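PDB 1Q5N: 3-carboxy-cis,cis-muconate cycloisomerase from Acinetobacter calcoaceticus, which belongs to the mainly helical, homotetrameric fumarase/aspartase superfamily of enzymes, of which it is a cycloisomerase member. Local coordinates for residues S28-A33 against I83-Q88; Q39-V44 against V104-T109; K60-K65 against T90-D95; Y310-Q315 against L321-A326. All coordinates share one frame; numbering follows the deposited sequence.

Contact 1 of 4, residues S28-A33 against I83-Q88; sequences SYMVEA and IPFVKQ
Phe85 reaches across from helix 82-94 and lays one face of its ring against Met30, while Val31 meets its edge. Met30 CB sits 3.7 Å from Phe85 CZ, above the plane but displaced toward the rim, a CH-pi contact. The thioether continues over the same ring: Met30 SD is 4.7 Å from the Phe85 centroid and only 12° off the ring normal, a rather long Met-aromatic contact. The methionine chain bends at its last torsion (chi3 82°), which carries Met30 CE down to 3.7 Å from Phe85 CD2. Val31 approaches differently, its CG2 lying in the ring plane at 3.8 Å from Phe85 CE1, so face and edge are gripped by consecutive residues of one helical turn. A flexible thioether suits the broad face, and a compact branched methyl suits the edge.

Farther out, Phe85 also touches Val27 and Glu34, about a turn before Met30 and a turn after Val31 on helix 23-43, and is thus inserted along a single side of that helix. Met30 packs on Leu114 of helix 110-146, while the neighbouring Pro84 turns to Leu71 and Ala74 of helix 68-78. No hydrogen bond or salt bridge spans these two segments. Their cohesion therefore comes from dispersion, from the polarisable sulfur over the aromatic cloud, and from burying apolar surface away from water.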
loop_
_atom_site.group_PDB
_atom_site.type_symbol
_atom_site.label_atom_id
_atom_site.label_comp_id
_atom_site.label_asym_id
_atom_site.label_seq_id
_atom_site.Cartn_x
_atom_site.Cartn_y
_atom_site.Cartn_z
ATOM N N SER A 28 22.650 -10.875 -19.496
ATOM C CA SER A 28 23.791 -10.178 -20.060
ATOM C C SER A 28 24.589 -9.512 -18.970
ATOM O O SER A 28 25.814 -9.597 -18.936
ATOM C CB SER A 28 23.335 -9.075 -21.000
ATOM O OG SER A 28 23.773 -9.388 -22.286
ATOM N N TYR A 29 23.881 -8.831 -18.074
ATOM C CA TYR A 29 24.535 -8.120 -16.978
ATOM C C TYR A 29 25.170 -9.113 -16.006
ATOM O O TYR A 29 26.208 -8.818 -15.401
ATOM C CB TYR A 29 23.533 -7.220 -16.231
ATOM C CG TYR A 29 23.107 -5.989 -16.994
ATOM C CD1 TYR A 29 23.997 -4.927 -17.179
ATOM C CD2 TYR A 29 21.786 -5.832 -17.446
ATOM C CE1 TYR A 29 23.598 -3.736 -17.774
ATOM C CE2 TYR A 29 21.368 -4.618 -18.064
ATOM C CZ TYR A 29 22.292 -3.578 -18.217
ATOM O OH TYR A 29 21.949 -2.380 -18.815
ATOM N N MET A 30 24.565 -10.287 -15.857
ATOM C CA MET A 30 25.151 -11.288 -14.952
ATOM C C MET A 30 26.477 -11.778 -15.544
ATOM O O MET A 30 27.473 -11.987 -14.803
ATOM C CB MET A 30 24.197 -12.474 -14.733
ATOM C CG MET A 30 22.984 -12.078 -13.850
ATOM S SD MET A 30 21.722 -13.380 -13.780
ATOM C CE MET A 30 22.467 -14.335 -12.558
ATOM N N VAL A 31 26.481 -11.956 -16.866
ATOM C CA VAL A 31 27.688 -12.374 -17.559
ATOM C C VAL A 31 28.742 -11.282 -17.308
ATOM O O VAL A 31 29.879 -11.569 -16.906
ATOM C CB VAL A 31 27.441 -12.524 -19.071
ATOM C CG1 VAL A 31 28.801 -12.601 -19.838
ATOM C CG2 VAL A 31 26.584 -13.787 -19.336
ATOM N N GLU A 32 28.346 -10.032 -17.484
ATOM C CA GLU A 32 29.271 -8.944 -17.280
ATOM C C GLU A 32 29.878 -8.966 -15.869
ATOM O O GLU A 32 31.087 -8.711 -15.684
ATOM C CB GLU A 32 28.542 -7.638 -17.527
ATOM C CG GLU A 32 29.408 -6.383 -17.502
ATOM C CD GLU A 32 28.596 -5.132 -17.927
ATOM O OE1 GLU A 32 27.609 -5.278 -18.710
ATOM O OE2 GLU A 32 28.950 -4.006 -17.491
ATOM N N ALA A 33 29.034 -9.251 -14.873
ATOM C CA ALA A 33 29.496 -9.338 -13.486
ATOM C C ALA A 33 30.535 -10.490 -13.279
ATOM O O ALA A 33 31.493 -10.346 -12.501
ATOM C CB ALA A 33 28.311 -9.556 -12.546
ATOM N N ILE A 83 21.982 -19.598 -9.734
ATOM C CA ILE A 83 22.462 -20.974 -9.623
ATOM C C ILE A 83 22.495 -21.743 -10.960
ATOM O O ILE A 83 23.538 -22.247 -11.347
ATOM C CB ILE A 83 21.651 -21.728 -8.506
ATOM C CG1 ILE A 83 22.130 -21.253 -7.124
ATOM C CG2 ILE A 83 21.846 -23.243 -8.592
ATOM C CD1 ILE A 83 21.240 -21.651 -5.986
ATOM N N PRO A 84 21.371 -21.817 -11.687
ATOM C CA PRO A 84 21.373 -22.541 -12.958
ATOM C C PRO A 84 22.164 -21.747 -14.000
ATOM O O PRO A 84 22.668 -22.296 -14.959
ATOM C CB PRO A 84 19.897 -22.609 -13.323
ATOM C CG PRO A 84 19.178 -22.343 -12.023
ATOM C CD PRO A 84 20.016 -21.341 -11.362
ATOM N N PHE A 85 22.253 -20.442 -13.819
ATOM C CA PHE A 85 22.987 -19.648 -14.763
ATOM C C PHE A 85 24.488 -19.988 -14.649
ATOM O O PHE A 85 25.165 -20.130 -15.662
ATOM C CB PHE A 85 22.738 -18.171 -14.486
ATOM C CG PHE A 85 23.834 -17.277 -14.960
ATOM C CD1 PHE A 85 23.894 -16.860 -16.284
ATOM C CD2 PHE A 85 24.809 -16.828 -14.078
ATOM C CE1 PHE A 85 24.928 -16.009 -16.713
ATOM C CE2 PHE A 85 25.842 -15.979 -14.499
ATOM C CZ PHE A 85 25.897 -15.567 -15.803
ATOM N N VAL A 86 24.994 -20.101 -13.421
ATOM C CA VAL A 86 26.384 -20.439 -13.182
ATOM C C VAL A 86 26.684 -21.799 -13.808
ATOM O O VAL A 86 27.684 -21.918 -14.477
ATOM C CB VAL A 86 26.737 -20.430 -11.641
ATOM C CG1 VAL A 86 28.039 -21.177 -11.355
ATOM C CG2 VAL A 86 26.947 -19.020 -11.185
ATOM N N LYS A 87 25.822 -22.805 -13.620
ATOM C CA LYS A 87 26.068 -24.120 -14.229
ATOM C C LYS A 87 26.295 -23.943 -15.722
ATOM O O LYS A 87 27.309 -24.376 -16.267
ATOM C CB LYS A 87 24.878 -25.074 -14.077
ATOM C CG LYS A 87 24.413 -25.269 -12.682
ATOM C CD LYS A 87 25.415 -26.029 -11.844
ATOM C CE LYS A 87 24.936 -27.471 -11.613
ATOM N NZ LYS A 87 23.601 -27.511 -10.882
ATOM N N GLN A 88 25.334 -23.308 -16.383
ATOM C CA GLN A 88 25.433 -23.110 -17.803
ATOM C C GLN A 88 26.661 -22.348 -18.273
ATOM O O GLN A 88 27.267 -22.718 -19.268
ATOM C CB GLN A 88 24.179 -22.416 -18.347
ATOM C CG GLN A 88 23.011 -23.370 -18.440
ATOM C CD GLN A 88 21.941 -22.873 -19.392
ATOM O OE1 GLN A 88 22.248 -22.409 -20.504
ATOM N NE2 GLN A 88 20.680 -22.972 -18.972
#

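Contact 2 of 4, residues Q39-V44 against V104-T109; sequences QAQAQV and VHWGAT. Unlike the reference sequence in segment 39-44: Ala40 (reference Gln).
Gln41 points its CG away from its own carbonyl carbon (chi1 -70°) and runs extended from there, a course that delivers the terminal amide to the backbone of Trp106. The indole of Trp106, with CG anti to the backbone N, sets its CD1 edge across that amide, the two planes turned 58° apart. Gln41 NE2 donates to Trp106 O at 2.8 Å in a nearly straight bond, the N-H...O angle being 166°. The acceptor lies in the glutamine's amide plane, although the donor stands somewhat tilted from the plane of the carbonyl it meets. The other end of the amide serves as packing surface: Gln41 OE1 lies at the indole edge, 3.5 Å from Trp106 CB and 3.7 Å from Trp106 CD1. Glutamine suits the place because it is long enough to span the gap and ends in a donor.

The accepting carbonyl belongs to a type II beta turn from His105 to Ala108, whose third position is filled by Gly107 with positive phi, as this turn type prefers. Thus the C-terminal part of helix 23-43 is tied to the loop between helices 82-94 and 110-146. Trp106 also packs on Val46, Ile47 and Leu206, and on Arg385 of the second subunit; His105 bonds to Glu34, farther back on helix 23-43.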
loop_
_atom_site.group_PDB
_atom_site.type_symbol
_atom_site.label_atom_id
_atom_site.label_comp_id
_atom_site.label_asym_id
_atom_site.label_seq_id
_atom_site.Cartn_x
_atom_site.Cartn_y
_atom_site.Cartn_z
ATOM N N GLN A 39 38.365 -11.076 -13.979
ATOM C CA GLN A 39 39.402 -10.114 -14.257
ATOM C C GLN A 39 40.001 -9.497 -13.015
ATOM O O GLN A 39 41.216 -9.333 -12.933
ATOM C CB GLN A 39 38.886 -8.996 -15.136
ATOM C CG GLN A 39 38.660 -9.403 -16.561
ATOM C CD GLN A 39 38.333 -8.187 -17.426
ATOM O OE1 GLN A 39 39.087 -7.859 -18.360
ATOM N NE2 GLN A 39 37.215 -7.492 -17.112
ATOM N N ALA A 40 39.154 -9.137 -12.049
ATOM C CA ALA A 40 39.646 -8.512 -10.831
ATOM C C ALA A 40 40.507 -9.482 -10.060
ATOM O O ALA A 40 41.499 -9.077 -9.467
ATOM C CB ALA A 40 38.495 -8.039 -9.964
ATOM N N GLN A 41 40.121 -10.758 -10.074
ATOM C CA GLN A 41 40.877 -11.776 -9.350
ATOM C C GLN A 41 42.235 -12.076 -10.011
ATOM O O GLN A 41 43.233 -12.242 -9.310
ATOM C CB GLN A 41 40.057 -13.064 -9.203
ATOM C CG GLN A 41 38.918 -12.888 -8.263
ATOM C CD GLN A 41 38.003 -14.101 -8.186
ATOM O OE1 GLN A 41 37.903 -14.889 -9.133
ATOM N NE2 GLN A 41 37.303 -14.242 -7.053
ATOM N N ALA A 42 42.261 -12.141 -11.342
ATOM C CA ALA A 42 43.503 -12.392 -12.084
ATOM C C ALA A 42 44.453 -11.225 -11.816
ATOM O O ALA A 42 45.629 -11.402 -11.549
ATOM C CB ALA A 42 43.221 -12.513 -13.601
ATOM N N GLN A 43 43.916 -10.028 -11.856
ATOM C CA GLN A 43 44.701 -8.847 -11.612
ATOM C C GLN A 43 45.374 -8.752 -10.217
ATOM O O GLN A 43 46.349 -8.011 -10.053
ATOM C CB GLN A 43 43.809 -7.637 -11.892
ATOM C CG GLN A 43 44.253 -6.357 -11.279
ATOM C CD GLN A 43 43.286 -5.243 -11.576
ATOM O OE1 GLN A 43 43.264 -4.205 -10.878
ATOM N NE2 GLN A 43 42.473 -5.437 -12.627
ATOM N N VAL A 44 44.871 -9.462 -9.208
ATOM C CA VAL A 44 45.506 -9.410 -7.887
ATOM C C VAL A 44 46.121 -10.758 -7.494
ATOM O O VAL A 44 46.512 -10.965 -6.342
ATOM C CB VAL A 44 44.515 -9.005 -6.765
ATOM C CG1 VAL A 44 44.005 -7.610 -7.003
ATOM C CG2 VAL A 44 43.367 -10.008 -6.683
ATOM N N VAL A 104 35.348 -20.091 -12.795
ATOM C CA VAL A 104 34.113 -19.342 -13.043
ATOM C C VAL A 104 33.348 -19.203 -11.717
ATOM O O VAL A 104 33.137 -20.206 -11.016
ATOM C CB VAL A 104 33.187 -20.069 -14.041
ATOM C CG1 VAL A 104 31.856 -19.317 -14.198
ATOM C CG2 VAL A 104 33.878 -20.188 -15.375
ATOM N N HIS A 105 32.988 -17.965 -11.364
ATOM C CA HIS A 105 32.196 -17.704 -10.167
ATOM C C HIS A 105 32.982 -18.038 -8.911
ATOM O O HIS A 105 32.402 -18.435 -7.900
ATOM C CB HIS A 105 30.913 -18.558 -10.221
ATOM C CG HIS A 105 29.871 -18.168 -9.217
ATOM N ND1 HIS A 105 29.134 -17.004 -9.319
ATOM C CD2 HIS A 105 29.394 -18.820 -8.126
ATOM C CE1 HIS A 105 28.249 -16.957 -8.340
ATOM N NE2 HIS A 105 28.383 -18.044 -7.599
ATOM N N TRP A 106 34.302 -17.875 -8.994
ATOM C CA TRP A 106 35.202 -18.190 -7.886
ATOM C C TRP A 106 34.982 -17.310 -6.672
ATOM O O TRP A 106 35.199 -16.113 -6.746
ATOM C CB TRP A 106 36.677 -18.046 -8.330
ATOM C CG TRP A 106 37.618 -18.356 -7.214
ATOM C CD1 TRP A 106 38.549 -17.517 -6.654
ATOM C CD2 TRP A 106 37.617 -19.543 -6.416
ATOM N NE1 TRP A 106 39.120 -18.110 -5.549
ATOM C CE2 TRP A 106 38.566 -19.355 -5.378
ATOM C CE3 TRP A 106 36.894 -20.753 -6.473
ATOM C CZ2 TRP A 106 38.814 -20.333 -4.388
ATOM C CZ3 TRP A 106 37.131 -21.739 -5.488
ATOM C CH2 TRP A 106 38.091 -21.518 -4.457
ATOM N N GLY A 107 34.572 -17.899 -5.555
ATOM C CA GLY A 107 34.365 -17.110 -4.342
ATOM C C GLY A 107 33.079 -16.274 -4.157
ATOM O O GLY A 107 32.842 -15.743 -3.085
ATOM N N ALA A 108 32.239 -16.154 -5.179
ATOM C CA ALA A 108 31.021 -15.372 -5.058
ATOM C C ALA A 108 29.840 -16.229 -4.651
ATOM O O ALA A 108 29.887 -17.471 -4.707
ATOM C CB ALA A 108 30.709 -14.695 -6.376
ATOM N N THR A 109 28.776 -15.568 -4.205
ATOM C CA THR A 109 27.576 -16.322 -3.874
ATOM C C THR A 109 26.534 -15.759 -4.844
ATOM O O THR A 109 26.772 -14.706 -5.452
ATOM C CB THR A 109 27.125 -16.091 -2.448
ATOM O OG1 THR A 109 25.975 -16.893 -2.237
ATOM C CG2 THR A 109 26.716 -14.644 -2.225
#

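Contact 3 of 4, residues K60-K65 against T90-D95; sequences KTAIDK and TAIVKD
Ile92 drives its long branch against the single turn of the short helix 62-65, and Lys65 lies across it. The two side chains cross obliquely, the lysine passing over both branches of the isoleucine. Near its root, Lys65 CB is 3.7 Å from Ile92 CD1; farther along, Lys65 CD comes to 4.1 Å from Ile92 CG2. This second touch depends on the lysine being fully extended beyond CG, so that its methylene row runs past the isoleucine, with the charged end still near Ile92 CG2.

Ile92 itself is stretched out, with chi2 at 174°, and so CD1 is its leading atom. That methyl fits where residues 62 and 65 lie on one side of the helical turn: it is 3.8 Å from Ala62 O and 4.1 Å from Ala62 CB. Alanine suits this position because its small methyl lets the isoleucine tip come close to the backbone. The branching of isoleucine is used as well: its CD1 is shared by Ala62 and Lys65, while CG2 meets Lys65 alone in this contact.

The contact is mainly apolar, and no hydrogen bond joins the segments. Lys65 is solvent-exposed, and its NZ stands 6.6 Å from Asp95 OD2, too far for a salt bridge, although the opposite charges probably attract weakly at long range.

In the fold, this joins helix 62-65 to the C-terminal end of helix 82-94. Ile92 also rests on Ile66, just after the short helix. Ile63 faces helix 23-43 at Arg24 and Val27, while Val93 turns to Ile55 and Ala58 of helix 49-59.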
loop_
_atom_site.group_PDB
_atom_site.type_symbol
_atom_site.label_atom_id
_atom_site.label_comp_id
_atom_site.label_asym_id
_atom_site.label_seq_id
_atom_site.Cartn_x
_atom_site.Cartn_y
_atom_site.Cartn_z
ATOM N N LYS A 60 31.952 -13.253 -24.461
ATOM C CA LYS A 60 31.475 -12.489 -25.600
ATOM C C LYS A 60 30.319 -13.168 -26.350
ATOM O O LYS A 60 29.510 -12.479 -26.978
ATOM C CB LYS A 60 32.642 -12.170 -26.549
ATOM C CG LYS A 60 33.791 -11.395 -25.860
ATOM C CD LYS A 60 34.887 -10.987 -26.862
ATOM C CE LYS A 60 36.026 -10.176 -26.203
ATOM N NZ LYS A 60 37.110 -9.798 -27.197
ATOM N N THR A 61 30.203 -14.493 -26.291
ATOM C CA THR A 61 29.077 -15.143 -26.992
ATOM C C THR A 61 28.228 -16.066 -26.133
ATOM O O THR A 61 27.405 -16.807 -26.658
ATOM C CB THR A 61 29.541 -16.021 -28.165
ATOM O OG1 THR A 61 30.269 -17.156 -27.654
ATOM C CG2 THR A 61 30.384 -15.209 -29.143
ATOM N N ALA A 62 28.430 -16.039 -24.822
ATOM C CA ALA A 62 27.689 -16.930 -23.942
ATOM C C ALA A 62 26.196 -16.709 -24.045
ATOM O O ALA A 62 25.416 -17.661 -23.970
ATOM C CB ALA A 62 28.144 -16.742 -22.505
ATOM N N ILE A 63 25.804 -15.453 -24.227
ATOM C CA ILE A 63 24.403 -15.105 -24.305
ATOM C C ILE A 63 23.698 -15.872 -25.406
ATOM O O ILE A 63 22.551 -16.266 -25.254
ATOM C CB ILE A 63 24.218 -13.609 -24.549
ATOM C CG1 ILE A 63 22.731 -13.252 -24.445
ATOM C CG2 ILE A 63 24.775 -13.220 -25.912
ATOM C CD1 ILE A 63 22.234 -13.245 -23.009
ATOM N N ASP A 64 24.389 -16.100 -26.518
ATOM C CA ASP A 64 23.791 -16.836 -27.627
ATOM C C ASP A 64 23.772 -18.323 -27.414
ATOM O O ASP A 64 22.936 -19.029 -27.986
ATOM C CB ASP A 64 24.508 -16.500 -28.925
ATOM C CG ASP A 64 24.309 -15.058 -29.308
ATOM O OD1 ASP A 64 23.130 -14.684 -29.526
ATOM O OD2 ASP A 64 25.312 -14.300 -29.362
ATOM N N LYS A 65 24.669 -18.801 -26.564
ATOM C CA LYS A 65 24.728 -20.231 -26.282
ATOM C C LYS A 65 23.846 -20.695 -25.111
ATOM O O LYS A 65 23.579 -21.881 -24.987
ATOM C CB LYS A 65 26.162 -20.647 -26.011
ATOM C CG LYS A 65 27.122 -20.414 -27.174
ATOM C CD LYS A 65 28.485 -20.892 -26.740
ATOM C CE LYS A 65 29.547 -20.669 -27.766
ATOM N NZ LYS A 65 30.795 -21.235 -27.166
ATOM N N THR A 90 29.440 -22.142 -16.787
ATOM C CA THR A 90 30.619 -22.960 -16.532
ATOM C C THR A 90 30.736 -23.975 -17.684
ATOM O O THR A 90 31.776 -24.090 -18.312
ATOM C CB THR A 90 30.545 -23.671 -15.131
ATOM O OG1 THR A 90 30.539 -22.674 -14.099
ATOM C CG2 THR A 90 31.790 -24.552 -14.888
ATOM N N ALA A 91 29.647 -24.666 -17.987
ATOM C CA ALA A 91 29.688 -25.624 -19.059
ATOM C C ALA A 91 30.145 -24.900 -20.337
ATOM O O ALA A 91 30.921 -25.441 -21.114
ATOM C CB ALA A 91 28.319 -26.257 -19.244
ATOM N N ILE A 92 29.700 -23.670 -20.557
ATOM C CA ILE A 92 30.108 -22.954 -21.764
ATOM C C ILE A 92 31.624 -22.673 -21.808
ATOM O O ILE A 92 32.246 -22.787 -22.854
ATOM C CB ILE A 92 29.316 -21.624 -21.918
ATOM C CG1 ILE A 92 27.881 -21.930 -22.328
ATOM C CG2 ILE A 92 29.979 -20.715 -22.947
ATOM C CD1 ILE A 92 26.998 -20.687 -22.369
ATOM N N VAL A 93 32.208 -22.303 -20.673
ATOM C CA VAL A 93 33.626 -22.004 -20.596
ATOM C C VAL A 93 34.438 -23.291 -20.672
ATOM O O VAL A 93 35.564 -23.290 -21.132
ATOM C CB VAL A 93 33.932 -21.255 -19.277
ATOM C CG1 VAL A 93 35.413 -21.320 -18.916
ATOM C CG2 VAL A 93 33.508 -19.827 -19.426
ATOM N N LYS A 94 33.847 -24.395 -20.225
ATOM C CA LYS A 94 34.519 -25.676 -20.235
ATOM C C LYS A 94 34.800 -26.113 -21.683
ATOM O O LYS A 94 35.916 -26.521 -22.013
ATOM C CB LYS A 94 33.661 -26.716 -19.517
ATOM C CG LYS A 94 34.474 -27.827 -18.902
ATOM C CD LYS A 94 33.635 -29.025 -18.499
ATOM C CE LYS A 94 34.553 -30.079 -17.874
ATOM N NZ LYS A 94 33.855 -31.311 -17.411
ATOM N N ASP A 95 33.795 -26.019 -22.549
ATOM C CA ASP A 95 33.963 -26.387 -23.942
ATOM C C ASP A 95 34.975 -25.508 -24.646
ATOM O O ASP A 95 35.013 -25.465 -25.870
ATOM C CB ASP A 95 32.649 -26.288 -24.701
ATOM C CG ASP A 95 31.747 -27.462 -24.443
ATOM O OD1 ASP A 95 32.214 -28.458 -23.816
ATOM O OD2 ASP A 95 30.570 -27.380 -24.881
#

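Contact 4 of 4, residues Y310-Q315 against L321-A326; sequences YQSMVQ and LGAWHA
The connection between helices 290-311 and 323-351 begins with a type I beta turn from Gln311 to Val314, and it is fastened where Ser312 of that turn meets Ala323 in the opening turn of the second helix. Ser312 OG donates to Ala323 O at 2.7 Å, arriving close to the carbonyl plane with a tilt of 17°. The same hydroxyl lies 3.7 Å from Ala326 CB, one turn on.

The methyl of Ala323 nestles against the other segment's backbone, 3.4 Å from Ser312 O and 3.5 Å from Val314 O. Gln315 closes over it: its chain bends at chi2 (-129°), bringing NE2 within 3.6 Å of Ala323 CB. That amide is held by a bond inside its own segment, Gln315 NE2 to Ser312 O at 2.8 Å, nearly along the C=O axis and in the amide plane. Gln315 OE1 packs 3.8 Å from Trp324 CB. Small residues such as serine and alanine suit so close an approach of backbones, and Gly322, with positive phi, provides the N-cap position.

The site lies among subunits: Lys253 of the second subunit bonds to Gln315 O, and Asn300 of the third makes a weak bond to Ser312 OG. Chemically, a buried hydroxyl and a bent amide each give a side-chain donor to a backbone carbonyl, Ala323 O in the following helix and Ser312 O in the beta turn, and the bond from Gln315 NE2 helps hold that turn.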
loop_
_atom_site.group_PDB
_atom_site.type_symbol
_atom_site.label_atom_id
_atom_site.label_comp_id
_atom_site.label_asym_id
_atom_site.label_seq_id
_atom_site.Cartn_x
_atom_site.Cartn_y
_atom_site.Cartn_z
ATOM N N TYR A 310 9.231 -1.021 0.423
ATOM C CA TYR A 310 9.487 -0.723 1.831
ATOM C C TYR A 310 9.312 -1.957 2.744
ATOM O O TYR A 310 10.105 -2.124 3.668
ATOM C CB TYR A 310 8.592 0.409 2.322
ATOM C CG TYR A 310 9.202 1.783 2.060
ATOM C CD1 TYR A 310 10.165 2.331 2.930
ATOM C CD2 TYR A 310 8.858 2.510 0.896
ATOM C CE1 TYR A 310 10.769 3.551 2.648
ATOM C CE2 TYR A 310 9.467 3.733 0.608
ATOM C CZ TYR A 310 10.405 4.246 1.476
ATOM O OH TYR A 310 10.961 5.448 1.168
ATOM N N GLN A 311 8.291 -2.804 2.523
ATOM C CA GLN A 311 8.174 -4.021 3.342
ATOM C C GLN A 311 9.445 -4.892 3.094
ATOM O O GLN A 311 9.903 -5.568 3.988
ATOM C CB GLN A 311 7.014 -4.935 2.942
ATOM C CG GLN A 311 5.609 -4.543 3.202
ATOM C CD GLN A 311 4.675 -5.598 2.535
ATOM O OE1 GLN A 311 4.718 -6.775 2.930
ATOM N NE2 GLN A 311 3.873 -5.186 1.513
ATOM N N SER A 312 9.990 -4.892 1.877
ATOM C CA SER A 312 11.165 -5.680 1.593
ATOM C C SER A 312 12.430 -5.366 2.408
ATOM O O SER A 312 13.418 -6.094 2.314
ATOM C CB SER A 312 11.501 -5.636 0.099
ATOM O OG SER A 312 10.729 -6.603 -0.590
ATOM N N MET A 313 12.409 -4.289 3.186
ATOM C CA MET A 313 13.560 -3.957 4.049
ATOM C C MET A 313 13.682 -4.937 5.192
ATOM O O MET A 313 14.778 -5.122 5.725
ATOM C CB MET A 313 13.403 -2.549 4.647
ATOM C CG MET A 313 13.405 -1.532 3.523
ATOM S SD MET A 313 14.222 -0.073 3.894
ATOM C CE MET A 313 15.853 -0.662 4.341
ATOM N N VAL A 314 12.566 -5.547 5.599
ATOM C CA VAL A 314 12.644 -6.464 6.737
ATOM C C VAL A 314 13.157 -7.821 6.223
ATOM O O VAL A 314 12.383 -8.628 5.720
ATOM C CB VAL A 314 11.257 -6.566 7.447
ATOM C CG1 VAL A 314 11.391 -7.478 8.691
ATOM C CG2 VAL A 314 10.783 -5.147 7.881
ATOM N N GLN A 315 14.466 -8.047 6.364
ATOM C CA GLN A 315 15.111 -9.241 5.820
ATOM C C GLN A 315 15.787 -10.044 6.923
ATOM O O GLN A 315 16.454 -9.468 7.788
ATOM C CB GLN A 315 16.179 -8.836 4.782
ATOM C CG GLN A 315 15.732 -7.853 3.704
ATOM C CD GLN A 315 16.069 -8.340 2.283
ATOM O OE1 GLN A 315 16.983 -9.137 2.113
ATOM N NE2 GLN A 315 15.326 -7.847 1.259
ATOM N N LEU A 321 14.183 -14.616 3.330
ATOM C CA LEU A 321 13.221 -15.546 2.783
ATOM C C LEU A 321 11.982 -14.755 2.392
ATOM O O LEU A 321 11.147 -14.494 3.242
ATOM C CB LEU A 321 12.855 -16.496 3.904
ATOM C CG LEU A 321 12.689 -17.926 3.547
ATOM C CD1 LEU A 321 13.821 -18.346 2.620
ATOM C CD2 LEU A 321 12.711 -18.686 4.843
ATOM N N GLY A 322 11.835 -14.379 1.134
ATOM C CA GLY A 322 10.637 -13.641 0.747
ATOM C C GLY A 322 10.837 -12.167 0.374
ATOM O O GLY A 322 10.570 -11.780 -0.755
ATOM N N ALA A 323 11.337 -11.361 1.308
ATOM C CA ALA A 323 11.559 -9.933 1.054
ATOM C C ALA A 323 12.486 -9.680 -0.121
ATOM O O ALA A 323 12.242 -8.792 -0.920
ATOM C CB ALA A 323 12.137 -9.236 2.288
ATOM N N TRP A 324 13.572 -10.429 -0.211
ATOM C CA TRP A 324 14.531 -10.231 -1.301
ATOM C C TRP A 324 13.937 -10.665 -2.644
ATOM O O TRP A 324 14.085 -9.969 -3.661
ATOM C CB TRP A 324 15.832 -10.993 -0.965
ATOM C CG TRP A 324 16.872 -10.978 -2.066
ATOM C CD1 TRP A 324 17.289 -9.894 -2.803
ATOM C CD2 TRP A 324 17.659 -12.086 -2.507
ATOM N NE1 TRP A 324 18.284 -10.268 -3.662
ATOM C CE2 TRP A 324 18.528 -11.611 -3.502
ATOM C CE3 TRP A 324 17.706 -13.438 -2.157
ATOM C CZ2 TRP A 324 19.440 -12.437 -4.151
ATOM C CZ3 TRP A 324 18.620 -14.270 -2.802
ATOM C CH2 TRP A 324 19.472 -13.765 -3.787
ATOM N N HIS A 325 13.264 -11.811 -2.652
ATOM C CA HIS A 325 12.601 -12.297 -3.870
ATOM C C HIS A 325 11.586 -11.234 -4.419
ATOM O O HIS A 325 11.500 -11.017 -5.630
ATOM C CB HIS A 325 11.844 -13.618 -3.555
ATOM C CG HIS A 325 12.741 -14.820 -3.460
ATOM N ND1 HIS A 325 13.765 -14.918 -2.539
ATOM C CD2 HIS A 325 12.860 -15.907 -4.258
ATOM C CE1 HIS A 325 14.486 -16.000 -2.779
ATOM N NE2 HIS A 325 13.955 -16.616 -3.819
ATOM N N ALA A 326 10.844 -10.572 -3.527
ATOM C CA ALA A 326 9.820 -9.602 -3.949
ATOM C C ALA A 326 10.427 -8.418 -4.694
ATOM O O ALA A 326 9.809 -7.879 -5.592
ATOM C CB ALA A 326 9.018 -9.112 -2.749
#

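Contacts 1, 2 and 3 cluster at one end of the elongated subunit, with centres 10 to 17 Å apart. Contacts 1 and 2 share helix 23-43, contacts 1 and 3 share helix 82-94, and each of these three touches the other two. Along the chain, contact 1 alternates with both contact 2 and contact 3, whereas contact 3 is nested within the loop closed by contact 2. This interlocking ties the N-terminal helices into one compact unit. Contact 4 follows in series, its centre about 23 Å from that of contact 1, with no touch. It joins helices 290-311 and 323-351, where other subunits meet the chain.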